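Local coordinates for protein putative enoyl-CoA hydratase/isomerase (PDB 3RSI) that probably acts as a hydro-lyase in lipid metabolism and belongs to the enoyl-CoA hydratase/isomerase family, at residues B[24-27]-B[33-36]; B[91-94]-B[98-101]; B[121-126]-B[151-156]; B[212-217]-B[235-240]. All coordinates share one frame; numbering follows the deposited sequence.

Overall arrangement
The four contacts follow one another along the chain without interleaving. Contact 1 stands apart: it joins the end of strand 19-24 to the start of helix 35-50, about 45 Å, centre to centre, from contact 2 and about 38 Å from contact 3, on the opposite side of the chain's centre. Contacts 2 and 3 have centres about 13 Å apart, and they meet where Q123 NE2 comes 3.0 Å from H99 O. Contact 4, between helices 209-222 and 227-242, reaches both through K216: its NZ forms a 2.7 Å salt bridge with D125 OD2 and a weak hydrogen bond to L101 O. Neighbouring subunits touch all four, consistent with the oligomeric crotonase fold.

Contact 1: B[24-27]-B[33-36]; sequences MNRP and LSTN
R26 lays one face of its guanidinium against S34 CB, which sits 3.7 Å above the plane and toward its rim. The contact belongs to the crotonase fold of this family, at the point where the chain leaves strand 19-24, turns through a short loop and enters helix 35-50. CG of R26 lies anti to the carbonyl carbon (chi1 -60°), and a bend at chi3 of 71° swings the guanidinium round to S34. Of the guanidinium atoms NH1 lies nearest S34 CB, at 3.8 Å. NH1 also stands 3.7 Å from L33 O, approached obliquely and too far for a hydrogen bond; it donates instead to A32 O, so the loop's own backbone holds the arginine head. No hydrogen bond links the two segments, and the 139 Å² they bury is mostly van der Waals contact. S34 is the N-cap of helix 35-50: its OG pairs with the backbone N of M37, and it is also hydrogen-bonded to E10. R26 NE makes a long, weak ion pair with that same E10 carboxylate, which therefore lies near both residues of the contact. On the arginine side, the aliphatic CD is the atom nearest the capping hydroxyl, 4.0 Å from S34 OG.

Contact 2: B[91-94]-B[98-101]; sequences IGKG and SHTL
K93 and H99 run side by side and point the same way, with K93 CE over one face of the imidazole. This CE is 4.0 Å from the ring centroid and 17° off the ring normal, a CH-pi contact displaced toward the rim, with ND1 the nearest ring atom at 3.9 Å. Both chains leave with CG anti to their backbone N, and a bend at chi3 of K93 brings CE over the ring. Closer to the backbone, H99 CB packs 3.7 Å from K93 CA. The turn that brings these residues together, where helix 88-94 ends and the chain doubles back toward strand 105-109, is closed by S98 N donating to G92 O at 3.1 Å. That bond is fairly straight at the hydrogen (160°), but the donor stands 60° out of the carbonyl plane. S98 OG lies 3.2 Å from G92 C, against the backbone of a residue with no side chain. The polar ends of this CH-pi pair both turn to the second subunit: K93 NZ forms a salt bridge with D46 of that subunit, and H99 NE2 a hydrogen bond with its D49. Those two carboxylates would probably ease any repulsion between the lysine and the imidazole, should the histidine be protonated.

Contact 3: B[121-126]-B[151-156]; sequences LQQTDI and MVRLKR
Stacking comes first: the amide of Q123 lies over the guanidinium of R153, their planes 28° apart and the two side chains crossing at about a right angle. Q123 CG sits 3.1 Å above one face of the guanidinium, toward its rim, and Q123 CD is 3.4 Å from R153 NH2. A bend at chi2 of -82° turns the glutamine end back over the arginine, whose own chain is extended from CG to NE.

The second kind is close polar approach without bonding across the segments. Q123 NE2 and R153 NH2 are 3.3 Å apart, but both are donors, and both give a hydrogen bond to L96 O, which probably accounts for their nearness. Q122 OE1 comes 3.1 Å from L154 N at an angle too poor for a hydrogen bond. The Q122 amide is held instead through NE2, which bonds to S150 OG and C118 O.

Van der Waals packing completes the contact. Q122 OE1 rests 3.4 Å from R153 CB and also touches L154 CB, and Q122 CD meets L154 CD1 at 3.9 Å. Residues 121-124 form a type I beta turn, in which L121 O accepts from both T124 N and T124 OG1, the latter at 2.6 Å; this turn presents both glutamines to helix 150-157.

Joining the end of helix 116-121 to helix 150-157, the contact is buried, close to the interfaces with both neighbouring subunits. R153 NH2 also forms a salt bridge with E227 of the third subunit, so the buried positive charge is probably balanced across the subunit interface while the neutral Q123 amide covers one face and L96 O accepts from NH2.

Contact 4: B[212-217]-B[235-240]; sequences VRNAKE and ARLTRP
N214 ND2 donates to L237 O at 3.0 Å, a hydrogen bond between helices 209-222 and 227-242 of the crotonase fold, whose segments here run antiparallel. The bond is close to linear (166° at the hydrogen), and the donor lies in the carbonyl plane on a lone pair of L237 O, which in turn is nearly in the plane of the N214 amide. Around this bond the segment axes approach to 9.2 Å with their directions 172° apart, and N214 and L237 have the nearest CA atoms, at 5.6 Å. Charge plays a looser part: E217 OE2 and R236 NH2 are beyond salt-bridge distance, and the carboxylate pairs instead with R221 of its own helix. Outward from the polar centre, L237 supplies the main apolar surface. Its side chain meets that of E217 at about a right angle, CD1 against the aliphatic CG at 3.6 Å and CD2 beside the carboxylate. E217 reaches across the leucine because its chain is extended, with CG anti to the backbone N (chi1 -178°). The leucine also packs on A218, one residue beyond this segment of helix 209-222. At the far end P240 adds a marginal touch, its CB 4.2 Å from the same N214 ND2 that makes the hydrogen bond.

Contact 1: B[24-27]-B[33-36]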
loop_
_atom_site.group_PDB
_atom_site.type_symbol
_atom_site.label_atom_id
_atom_site.label_comp_id
_atom_site.label_asym_id
_atom_site.label_seq_id
_atom_site.Cartn_x
_atom_site.Cartn_y
_atom_site.Cartn_z
ATOM N N MET B 24 11.631 -24.175 10.797
ATOM C CA MET B 24 12.126 -24.777 9.576
ATOM C C MET B 24 13.553 -25.244 9.865
ATOM O O MET B 24 14.384 -24.456 10.305
ATOM C CB MET B 24 12.101 -23.759 8.442
ATOM C CG MET B 24 10.716 -23.304 8.073
ATOM S SD MET B 24 10.672 -21.939 6.907
ATOM C CE MET B 24 11.053 -20.567 8.035
ATOM N N ASN B 25 13.804 -26.532 9.657
ATOM C CA ASN B 25 15.007 -27.203 10.168
ATOM C C ASN B 25 15.725 -28.077 9.135
ATOM O O ASN B 25 15.590 -29.295 9.136
ATOM C CB ASN B 25 14.608 -28.065 11.362
ATOM C CG ASN B 25 15.799 -28.709 12.044
ATOM O OD1 ASN B 25 16.887 -28.132 12.100
ATOM N ND2 ASN B 25 15.603 -29.911 12.545
ATOM N N ARG B 26 16.446 -27.443 8.225
ATOM C CA ARG B 26 17.359 -28.156 7.316
ATOM C C ARG B 26 18.637 -27.343 7.181
ATOM O O ARG B 26 18.856 -26.663 6.168
ATOM C CB ARG B 26 16.743 -28.357 5.930
ATOM C CG ARG B 26 15.467 -29.146 5.893
ATOM C CD ARG B 26 14.940 -29.176 4.473
ATOM N NE ARG B 26 15.759 -30.026 3.585
ATOM C CZ ARG B 26 15.993 -29.775 2.295
ATOM N NH1 ARG B 26 15.519 -28.677 1.707
ATOM N NH2 ARG B 26 16.720 -30.624 1.579
ATOM N N PRO B 27 19.495 -27.411 8.198
ATOM C CA PRO B 27 20.661 -26.527 8.249
ATOM C C PRO B 27 21.603 -26.654 7.045
ATOM O O PRO B 27 22.139 -25.661 6.580
ATOM C CB PRO B 27 21.365 -26.946 9.540
ATOM C CG PRO B 27 20.351 -27.576 10.365
ATOM C CD PRO B 27 19.307 -28.154 9.450
ATOM N N LEU B 33 12.803 -24.948 1.702
ATOM C CA LEU B 33 11.607 -25.774 1.607
ATOM C C LEU B 33 11.892 -27.079 0.879
ATOM O O LEU B 33 12.634 -27.102 -0.071
ATOM C CB LEU B 33 10.528 -25.034 0.840
ATOM C CG LEU B 33 10.019 -23.722 1.447
ATOM C CD1 LEU B 33 8.841 -23.200 0.588
ATOM C CD2 LEU B 33 9.619 -23.900 2.923
ATOM N N SER B 34 11.309 -28.167 1.361
ATOM C CA SER B 34 11.337 -29.446 0.649
ATOM C C SER B 34 9.908 -29.967 0.609
ATOM O O SER B 34 9.049 -29.481 1.347
ATOM C CB SER B 34 12.213 -30.441 1.387
ATOM O OG SER B 34 11.698 -30.675 2.690
ATOM N N THR B 35 9.652 -30.960 -0.239
ATOM C CA THR B 35 8.319 -31.556 -0.328
ATOM C C THR B 35 7.901 -32.037 1.053
ATOM O O THR B 35 6.774 -31.823 1.478
ATOM C CB THR B 35 8.303 -32.729 -1.310
ATOM O OG1 THR B 35 9.294 -33.679 -0.907
ATOM C CG2 THR B 35 8.609 -32.249 -2.727
ATOM N N ASN B 36 8.838 -32.654 1.761
ATOM C CA ASN B 36 8.644 -33.110 3.128
ATOM C C ASN B 36 8.207 -32.024 4.113
ATOM O O ASN B 36 7.239 -32.198 4.857
ATOM C CB ASN B 36 9.959 -33.690 3.643
ATOM C CG ASN B 36 9.771 -34.901 4.469
ATOM O OD1 ASN B 36 8.894 -34.940 5.334
ATOM N ND2 ASN B 36 10.607 -35.925 4.224
#

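Contact 2: B[91-94]-B[98-101]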
loop_
_atom_site.group_PDB
_atom_site.type_symbol
_atom_site.label_atom_id
_atom_site.label_comp_id
_atom_site.label_asym_id
_atom_site.label_seq_id
_atom_site.Cartn_x
_atom_site.Cartn_y
_atom_site.Cartn_z
ATOM N N ILE B 91 -2.974 8.130 -28.230
ATOM C CA ILE B 91 -2.869 8.890 -26.974
ATOM C C ILE B 91 -2.826 7.956 -25.756
ATOM O O ILE B 91 -1.945 8.078 -24.895
ATOM C CB ILE B 91 -4.027 9.864 -26.782
ATOM C CG1 ILE B 91 -4.032 10.932 -27.884
ATOM C CG2 ILE B 91 -3.907 10.540 -25.409
ATOM C CD1 ILE B 91 -5.328 11.781 -27.922
ATOM N N GLY B 92 -3.784 7.031 -25.681
ATOM C CA GLY B 92 -3.876 6.104 -24.546
ATOM C C GLY B 92 -2.628 5.267 -24.382
ATOM O O GLY B 92 -2.113 5.113 -23.256
ATOM N N LYS B 93 -2.127 4.756 -25.508
ATOM C CA LYS B 93 -0.894 3.987 -25.534
ATOM C C LYS B 93 0.330 4.831 -25.164
ATOM O O LYS B 93 1.132 4.390 -24.376
ATOM C CB LYS B 93 -0.678 3.336 -26.911
ATOM C CG LYS B 93 0.678 2.703 -27.100
ATOM C CD LYS B 93 0.732 1.853 -28.359
ATOM C CE LYS B 93 0.111 0.468 -28.122
ATOM N NZ LYS B 93 -0.076 -0.249 -29.402
ATOM N N GLY B 94 0.491 6.009 -25.758
ATOM C CA GLY B 94 1.653 6.855 -25.477
ATOM C C GLY B 94 1.814 7.214 -24.000
ATOM O O GLY B 94 2.919 7.161 -23.442
ATOM N N SER B 98 -3.914 3.378 -21.397
ATOM C CA SER B 98 -4.578 2.154 -21.821
ATOM C C SER B 98 -3.599 1.069 -22.234
ATOM O O SER B 98 -4.012 0.031 -22.726
ATOM C CB SER B 98 -5.503 2.449 -23.000
ATOM O OG SER B 98 -4.752 2.846 -24.136
ATOM N N HIS B 99 -2.305 1.299 -22.069
ATOM C CA HIS B 99 -1.316 0.315 -22.476
ATOM C C HIS B 99 -0.398 0.032 -21.301
ATOM O O HIS B 99 -0.105 0.912 -20.513
ATOM C CB HIS B 99 -0.486 0.799 -23.671
ATOM C CG HIS B 99 0.517 -0.203 -24.147
ATOM N ND1 HIS B 99 0.151 -1.404 -24.723
ATOM C CD2 HIS B 99 1.872 -0.194 -24.117
ATOM C CE1 HIS B 99 1.241 -2.084 -25.042
ATOM N NE2 HIS B 99 2.299 -1.372 -24.683
ATOM N N THR B 100 0.022 -1.213 -21.191
ATOM C CA THR B 100 1.000 -1.608 -20.218
ATOM C C THR B 100 2.190 -2.158 -21.005
ATOM O O THR B 100 2.029 -3.057 -21.816
ATOM C CB THR B 100 0.378 -2.647 -19.261
ATOM O OG1 THR B 100 -0.581 -1.989 -18.418
ATOM C CG2 THR B 100 1.441 -3.337 -18.407
ATOM N N LEU B 101 3.374 -1.593 -20.792
ATOM C CA LEU B 101 4.579 -2.059 -21.501
ATOM C C LEU B 101 4.859 -3.506 -21.114
ATOM O O LEU B 101 4.714 -3.876 -19.938
ATOM C CB LEU B 101 5.777 -1.170 -21.167
ATOM C CG LEU B 101 6.947 -1.189 -22.146
ATOM C CD1 LEU B 101 6.502 -0.674 -23.497
ATOM C CD2 LEU B 101 8.173 -0.417 -21.611
#

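Contact 3: B[121-126]-B[151-156]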
loop_
_atom_site.group_PDB
_atom_site.type_symbol
_atom_site.label_atom_id
_atom_site.label_comp_id
_atom_site.label_asym_id
_atom_site.label_seq_id
_atom_site.Cartn_x
_atom_site.Cartn_y
_atom_site.Cartn_z
ATOM N N LEU B 121 4.781 8.139 -14.565
ATOM C CA LEU B 121 5.672 7.466 -13.626
ATOM C C LEU B 121 5.010 6.244 -12.972
ATOM O O LEU B 121 5.690 5.265 -12.663
ATOM C CB LEU B 121 6.123 8.444 -12.561
ATOM C CG LEU B 121 7.176 7.977 -11.565
ATOM C CD1 LEU B 121 8.558 7.861 -12.169
ATOM C CD2 LEU B 121 7.185 8.937 -10.373
ATOM N N GLN B 122 3.692 6.312 -12.776
ATOM C CA GLN B 122 2.949 5.235 -12.149
ATOM C C GLN B 122 2.885 3.965 -13.007
ATOM O O GLN B 122 2.611 2.901 -12.480
ATOM C CB GLN B 122 1.558 5.711 -11.726
ATOM C CG GLN B 122 1.616 6.708 -10.564
ATOM C CD GLN B 122 0.396 7.598 -10.501
ATOM O OE1 GLN B 122 -0.655 7.176 -10.025
ATOM N NE2 GLN B 122 0.525 8.835 -10.990
ATOM N N GLN B 123 3.209 4.077 -14.297
ATOM C CA GLN B 123 3.301 2.941 -15.203
ATOM C C GLN B 123 4.763 2.544 -15.492
ATOM O O GLN B 123 5.028 1.651 -16.305
ATOM C CB GLN B 123 2.534 3.221 -16.498
ATOM C CG GLN B 123 1.005 3.129 -16.341
ATOM C CD GLN B 123 0.515 1.693 -16.409
ATOM O OE1 GLN B 123 0.670 0.947 -15.469
ATOM N NE2 GLN B 123 -0.029 1.289 -17.548
ATOM N N THR B 124 5.706 3.207 -14.836
ATOM C CA THR B 124 7.048 2.677 -14.744
ATOM C C THR B 124 7.101 1.670 -13.593
ATOM O O THR B 124 6.323 1.749 -12.642
ATOM C CB THR B 124 8.122 3.791 -14.535
ATOM O OG1 THR B 124 8.011 4.365 -13.225
ATOM C CG2 THR B 124 8.008 4.857 -15.615
ATOM N N ASP B 125 8.045 0.748 -13.674
ATOM C CA ASP B 125 8.146 -0.366 -12.714
ATOM C C ASP B 125 9.084 -0.105 -11.558
ATOM O O ASP B 125 8.750 -0.377 -10.393
ATOM C CB ASP B 125 8.611 -1.605 -13.469
ATOM C CG ASP B 125 7.650 -1.965 -14.574
ATOM O OD1 ASP B 125 6.442 -2.023 -14.280
ATOM O OD2 ASP B 125 8.076 -2.145 -15.717
ATOM N N ILE B 126 10.270 0.363 -11.909
ATOM C CA ILE B 126 11.400 0.541 -11.001
ATOM C C ILE B 126 11.822 1.998 -11.139
ATOM O O ILE B 126 11.881 2.530 -12.250
ATOM C CB ILE B 126 12.573 -0.406 -11.383
ATOM C CG1 ILE B 126 12.117 -1.872 -11.302
ATOM C CG2 ILE B 126 13.799 -0.163 -10.498
ATOM C CD1 ILE B 126 13.045 -2.868 -12.038
ATOM N N MET B 151 -5.698 9.091 -10.378
ATOM C CA MET B 151 -6.776 8.975 -9.397
ATOM C C MET B 151 -7.139 7.512 -9.144
ATOM O O MET B 151 -7.436 7.147 -8.029
ATOM C CB MET B 151 -7.974 9.822 -9.812
ATOM C CG MET B 151 -7.621 11.319 -9.814
ATOM S SD MET B 151 -8.941 12.446 -10.292
ATOM C CE MET B 151 -8.956 12.191 -12.058
ATOM N N VAL B 152 -7.048 6.680 -10.173
ATOM C CA VAL B 152 -7.142 5.212 -10.035
ATOM C C VAL B 152 -5.918 4.635 -9.296
ATOM O O VAL B 152 -6.067 3.892 -8.316
ATOM C CB VAL B 152 -7.235 4.560 -11.425
ATOM C CG1 VAL B 152 -7.071 3.032 -11.360
ATOM C CG2 VAL B 152 -8.564 4.941 -12.117
ATOM N N ARG B 153 -4.721 5.033 -9.734
ATOM C CA ARG B 153 -3.491 4.301 -9.429
ATOM C C ARG B 153 -2.727 4.733 -8.191
ATOM O O ARG B 153 -2.160 3.891 -7.517
ATOM C CB ARG B 153 -2.515 4.364 -10.600
ATOM C CG ARG B 153 -2.969 3.607 -11.805
ATOM C CD ARG B 153 -2.299 4.142 -13.035
ATOM N NE ARG B 153 -2.624 3.357 -14.210
ATOM C CZ ARG B 153 -2.300 3.711 -15.442
ATOM N NH1 ARG B 153 -1.678 4.858 -15.657
ATOM N NH2 ARG B 153 -2.622 2.926 -16.465
ATOM N N LEU B 154 -2.665 6.032 -7.922
ATOM C CA LEU B 154 -1.662 6.553 -6.981
ATOM C C LEU B 154 -1.826 5.939 -5.603
ATOM O O LEU B 154 -0.832 5.465 -5.013
ATOM C CB LEU B 154 -1.701 8.072 -6.888
ATOM C CG LEU B 154 -0.533 8.721 -6.126
ATOM C CD1 LEU B 154 0.829 8.262 -6.732
ATOM C CD2 LEU B 154 -0.633 10.268 -6.144
ATOM N N LYS B 155 -3.073 5.907 -5.115
ATOM C CA LYS B 155 -3.393 5.297 -3.820
ATOM C C LYS B 155 -3.115 3.811 -3.793
ATOM O O LYS B 155 -3.036 3.244 -2.720
ATOM C CB LYS B 155 -4.863 5.509 -3.420
ATOM C CG LYS B 155 -5.852 4.853 -4.402
ATOM C CD LYS B 155 -7.248 4.832 -3.904
ATOM C CE LYS B 155 -8.121 3.948 -4.789
ATOM N NZ LYS B 155 -8.315 4.492 -6.189
ATOM N N ARG B 156 -3.012 3.165 -4.957
ATOM C CA ARG B 156 -2.672 1.742 -4.985
ATOM C C ARG B 156 -1.188 1.504 -4.760
ATOM O O ARG B 156 -0.777 0.388 -4.422
ATOM C CB ARG B 156 -3.066 1.104 -6.311
ATOM C CG ARG B 156 -4.526 1.248 -6.636
ATOM C CD ARG B 156 -4.856 0.624 -7.953
ATOM N NE ARG B 156 -6.241 0.897 -8.311
ATOM C CZ ARG B 156 -6.998 0.124 -9.083
ATOM N NH1 ARG B 156 -6.525 -1.017 -9.613
ATOM N NH2 ARG B 156 -8.245 0.481 -9.291
#

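Contact 4: B[212-217]-B[235-240]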
loop_
_atom_site.group_PDB
_atom_site.type_symbol
_atom_site.label_atom_id
_atom_site.label_comp_id
_atom_site.label_asym_id
_atom_site.label_seq_id
_atom_site.Cartn_x
_atom_site.Cartn_y
_atom_site.Cartn_z
ATOM N N VAL B 212 10.802 -12.684 -16.799
ATOM C CA VAL B 212 10.593 -11.252 -16.521
ATOM C C VAL B 212 9.275 -10.701 -17.112
ATOM O O VAL B 212 8.512 -10.026 -16.420
ATOM C CB VAL B 212 11.833 -10.413 -16.970
ATOM C CG1 VAL B 212 11.545 -8.904 -16.892
ATOM C CG2 VAL B 212 13.064 -10.803 -16.113
ATOM N N ARG B 213 9.002 -10.985 -18.387
ATOM C CA ARG B 213 7.746 -10.569 -19.037
ATOM C C ARG B 213 6.505 -11.147 -18.315
ATOM O O ARG B 213 5.572 -10.423 -17.974
ATOM C CB ARG B 213 7.772 -11.034 -20.502
ATOM C CG ARG B 213 6.462 -10.977 -21.261
ATOM C CD ARG B 213 6.585 -11.516 -22.715
ATOM N NE ARG B 213 7.890 -11.168 -23.285
ATOM C CZ ARG B 213 8.819 -12.031 -23.709
ATOM N NH1 ARG B 213 9.975 -11.565 -24.180
ATOM N NH2 ARG B 213 8.615 -13.346 -23.695
ATOM N N ASN B 214 6.494 -12.457 -18.087
ATOM C CA ASN B 214 5.330 -13.069 -17.441
ATOM C C ASN B 214 5.177 -12.636 -15.997
ATOM O O ASN B 214 4.050 -12.511 -15.510
ATOM C CB ASN B 214 5.326 -14.601 -17.557
ATOM C CG ASN B 214 4.998 -15.070 -18.969
ATOM O OD1 ASN B 214 5.224 -14.344 -19.926
ATOM N ND2 ASN B 214 4.473 -16.288 -19.099
ATOM N N ALA B 215 6.291 -12.400 -15.310
ATOM C CA ALA B 215 6.217 -11.891 -13.933
ATOM C C ALA B 215 5.582 -10.490 -13.886
ATOM O O ALA B 215 4.669 -10.234 -13.095
ATOM C CB ALA B 215 7.599 -11.900 -13.271
ATOM N N LYS B 216 6.050 -9.588 -14.731
ATOM C CA LYS B 216 5.423 -8.265 -14.811
ATOM C C LYS B 216 3.945 -8.361 -15.176
ATOM O O LYS B 216 3.120 -7.706 -14.568
ATOM C CB LYS B 216 6.138 -7.345 -15.800
ATOM C CG LYS B 216 5.477 -5.932 -15.876
ATOM C CD LYS B 216 6.242 -4.918 -16.782
ATOM C CE LYS B 216 5.430 -3.640 -16.914
ATOM N NZ LYS B 216 6.150 -2.515 -17.579
ATOM N N GLU B 217 3.606 -9.197 -16.140
ATOM C CA GLU B 217 2.228 -9.311 -16.575
ATOM C C GLU B 217 1.360 -9.907 -15.480
ATOM O O GLU B 217 0.214 -9.470 -15.304
ATOM C CB GLU B 217 2.116 -10.145 -17.858
ATOM C CG GLU B 217 0.679 -10.240 -18.368
ATOM C CD GLU B 217 0.574 -10.899 -19.709
ATOM O OE1 GLU B 217 1.609 -11.258 -20.299
ATOM O OE2 GLU B 217 -0.567 -11.065 -20.169
ATOM N N ALA B 235 -1.304 -18.192 -12.143
ATOM C CA ALA B 235 -1.005 -19.573 -12.576
ATOM C C ALA B 235 -0.899 -19.672 -14.098
ATOM O O ALA B 235 -0.015 -20.358 -14.625
ATOM C CB ALA B 235 -2.056 -20.543 -12.061
ATOM N N ARG B 236 -1.784 -18.970 -14.796
ATOM C CA ARG B 236 -1.827 -19.005 -16.259
ATOM C C ARG B 236 -0.512 -18.509 -16.852
ATOM O O ARG B 236 -0.034 -19.024 -17.877
ATOM C CB ARG B 236 -2.996 -18.157 -16.786
ATOM C CG ARG B 236 -3.000 -17.905 -18.299
ATOM C CD ARG B 236 -4.138 -16.965 -18.754
ATOM N NE ARG B 236 -3.768 -15.535 -18.727
ATOM C CZ ARG B 236 -4.426 -14.577 -18.063
ATOM N NH1 ARG B 236 -5.525 -14.850 -17.356
ATOM N NH2 ARG B 236 -3.990 -13.318 -18.119
ATOM N N LEU B 237 0.068 -17.506 -16.204
ATOM C CA LEU B 237 1.356 -16.932 -16.630
ATOM C C LEU B 237 2.568 -17.689 -16.035
ATOM O O LEU B 237 3.675 -17.613 -16.552
ATOM C CB LEU B 237 1.389 -15.443 -16.237
ATOM C CG LEU B 237 0.455 -14.587 -17.116
ATOM C CD1 LEU B 237 0.015 -13.267 -16.467
ATOM C CD2 LEU B 237 1.172 -14.300 -18.418
ATOM N N THR B 238 2.359 -18.425 -14.955
ATOM C CA THR B 238 3.450 -19.180 -14.340
ATOM C C THR B 238 3.731 -20.489 -15.086
ATOM O O THR B 238 4.883 -20.871 -15.261
ATOM C CB THR B 238 3.143 -19.431 -12.861
ATOM O OG1 THR B 238 3.146 -18.170 -12.172
ATOM C CG2 THR B 238 4.163 -20.375 -12.210
ATOM N N ARG B 239 2.674 -21.160 -15.533
ATOM C CA ARG B 239 2.793 -22.475 -16.174
ATOM C C ARG B 239 3.756 -22.488 -17.358
ATOM O O ARG B 239 4.621 -23.358 -17.416
ATOM C CB ARG B 239 1.422 -23.021 -16.618
ATOM C CG ARG B 239 0.605 -23.634 -15.515
ATOM C CD ARG B 239 -0.732 -24.203 -16.026
ATOM N NE ARG B 239 -1.836 -23.796 -15.151
ATOM C CZ ARG B 239 -2.836 -22.971 -15.475
ATOM N NH1 ARG B 239 -2.955 -22.444 -16.695
ATOM N NH2 ARG B 239 -3.752 -22.686 -14.559
ATOM N N PRO B 240 3.606 -21.534 -18.310
ATOM C CA PRO B 240 4.530 -21.463 -19.446
ATOM C C PRO B 240 5.982 -21.263 -19.007
ATOM O O PRO B 240 6.879 -21.811 -19.631
ATOM C CB PRO B 240 4.023 -20.253 -20.245
ATOM C CG PRO B 240 2.618 -20.143 -19.909
ATOM C CD PRO B 240 2.522 -20.552 -18.454
#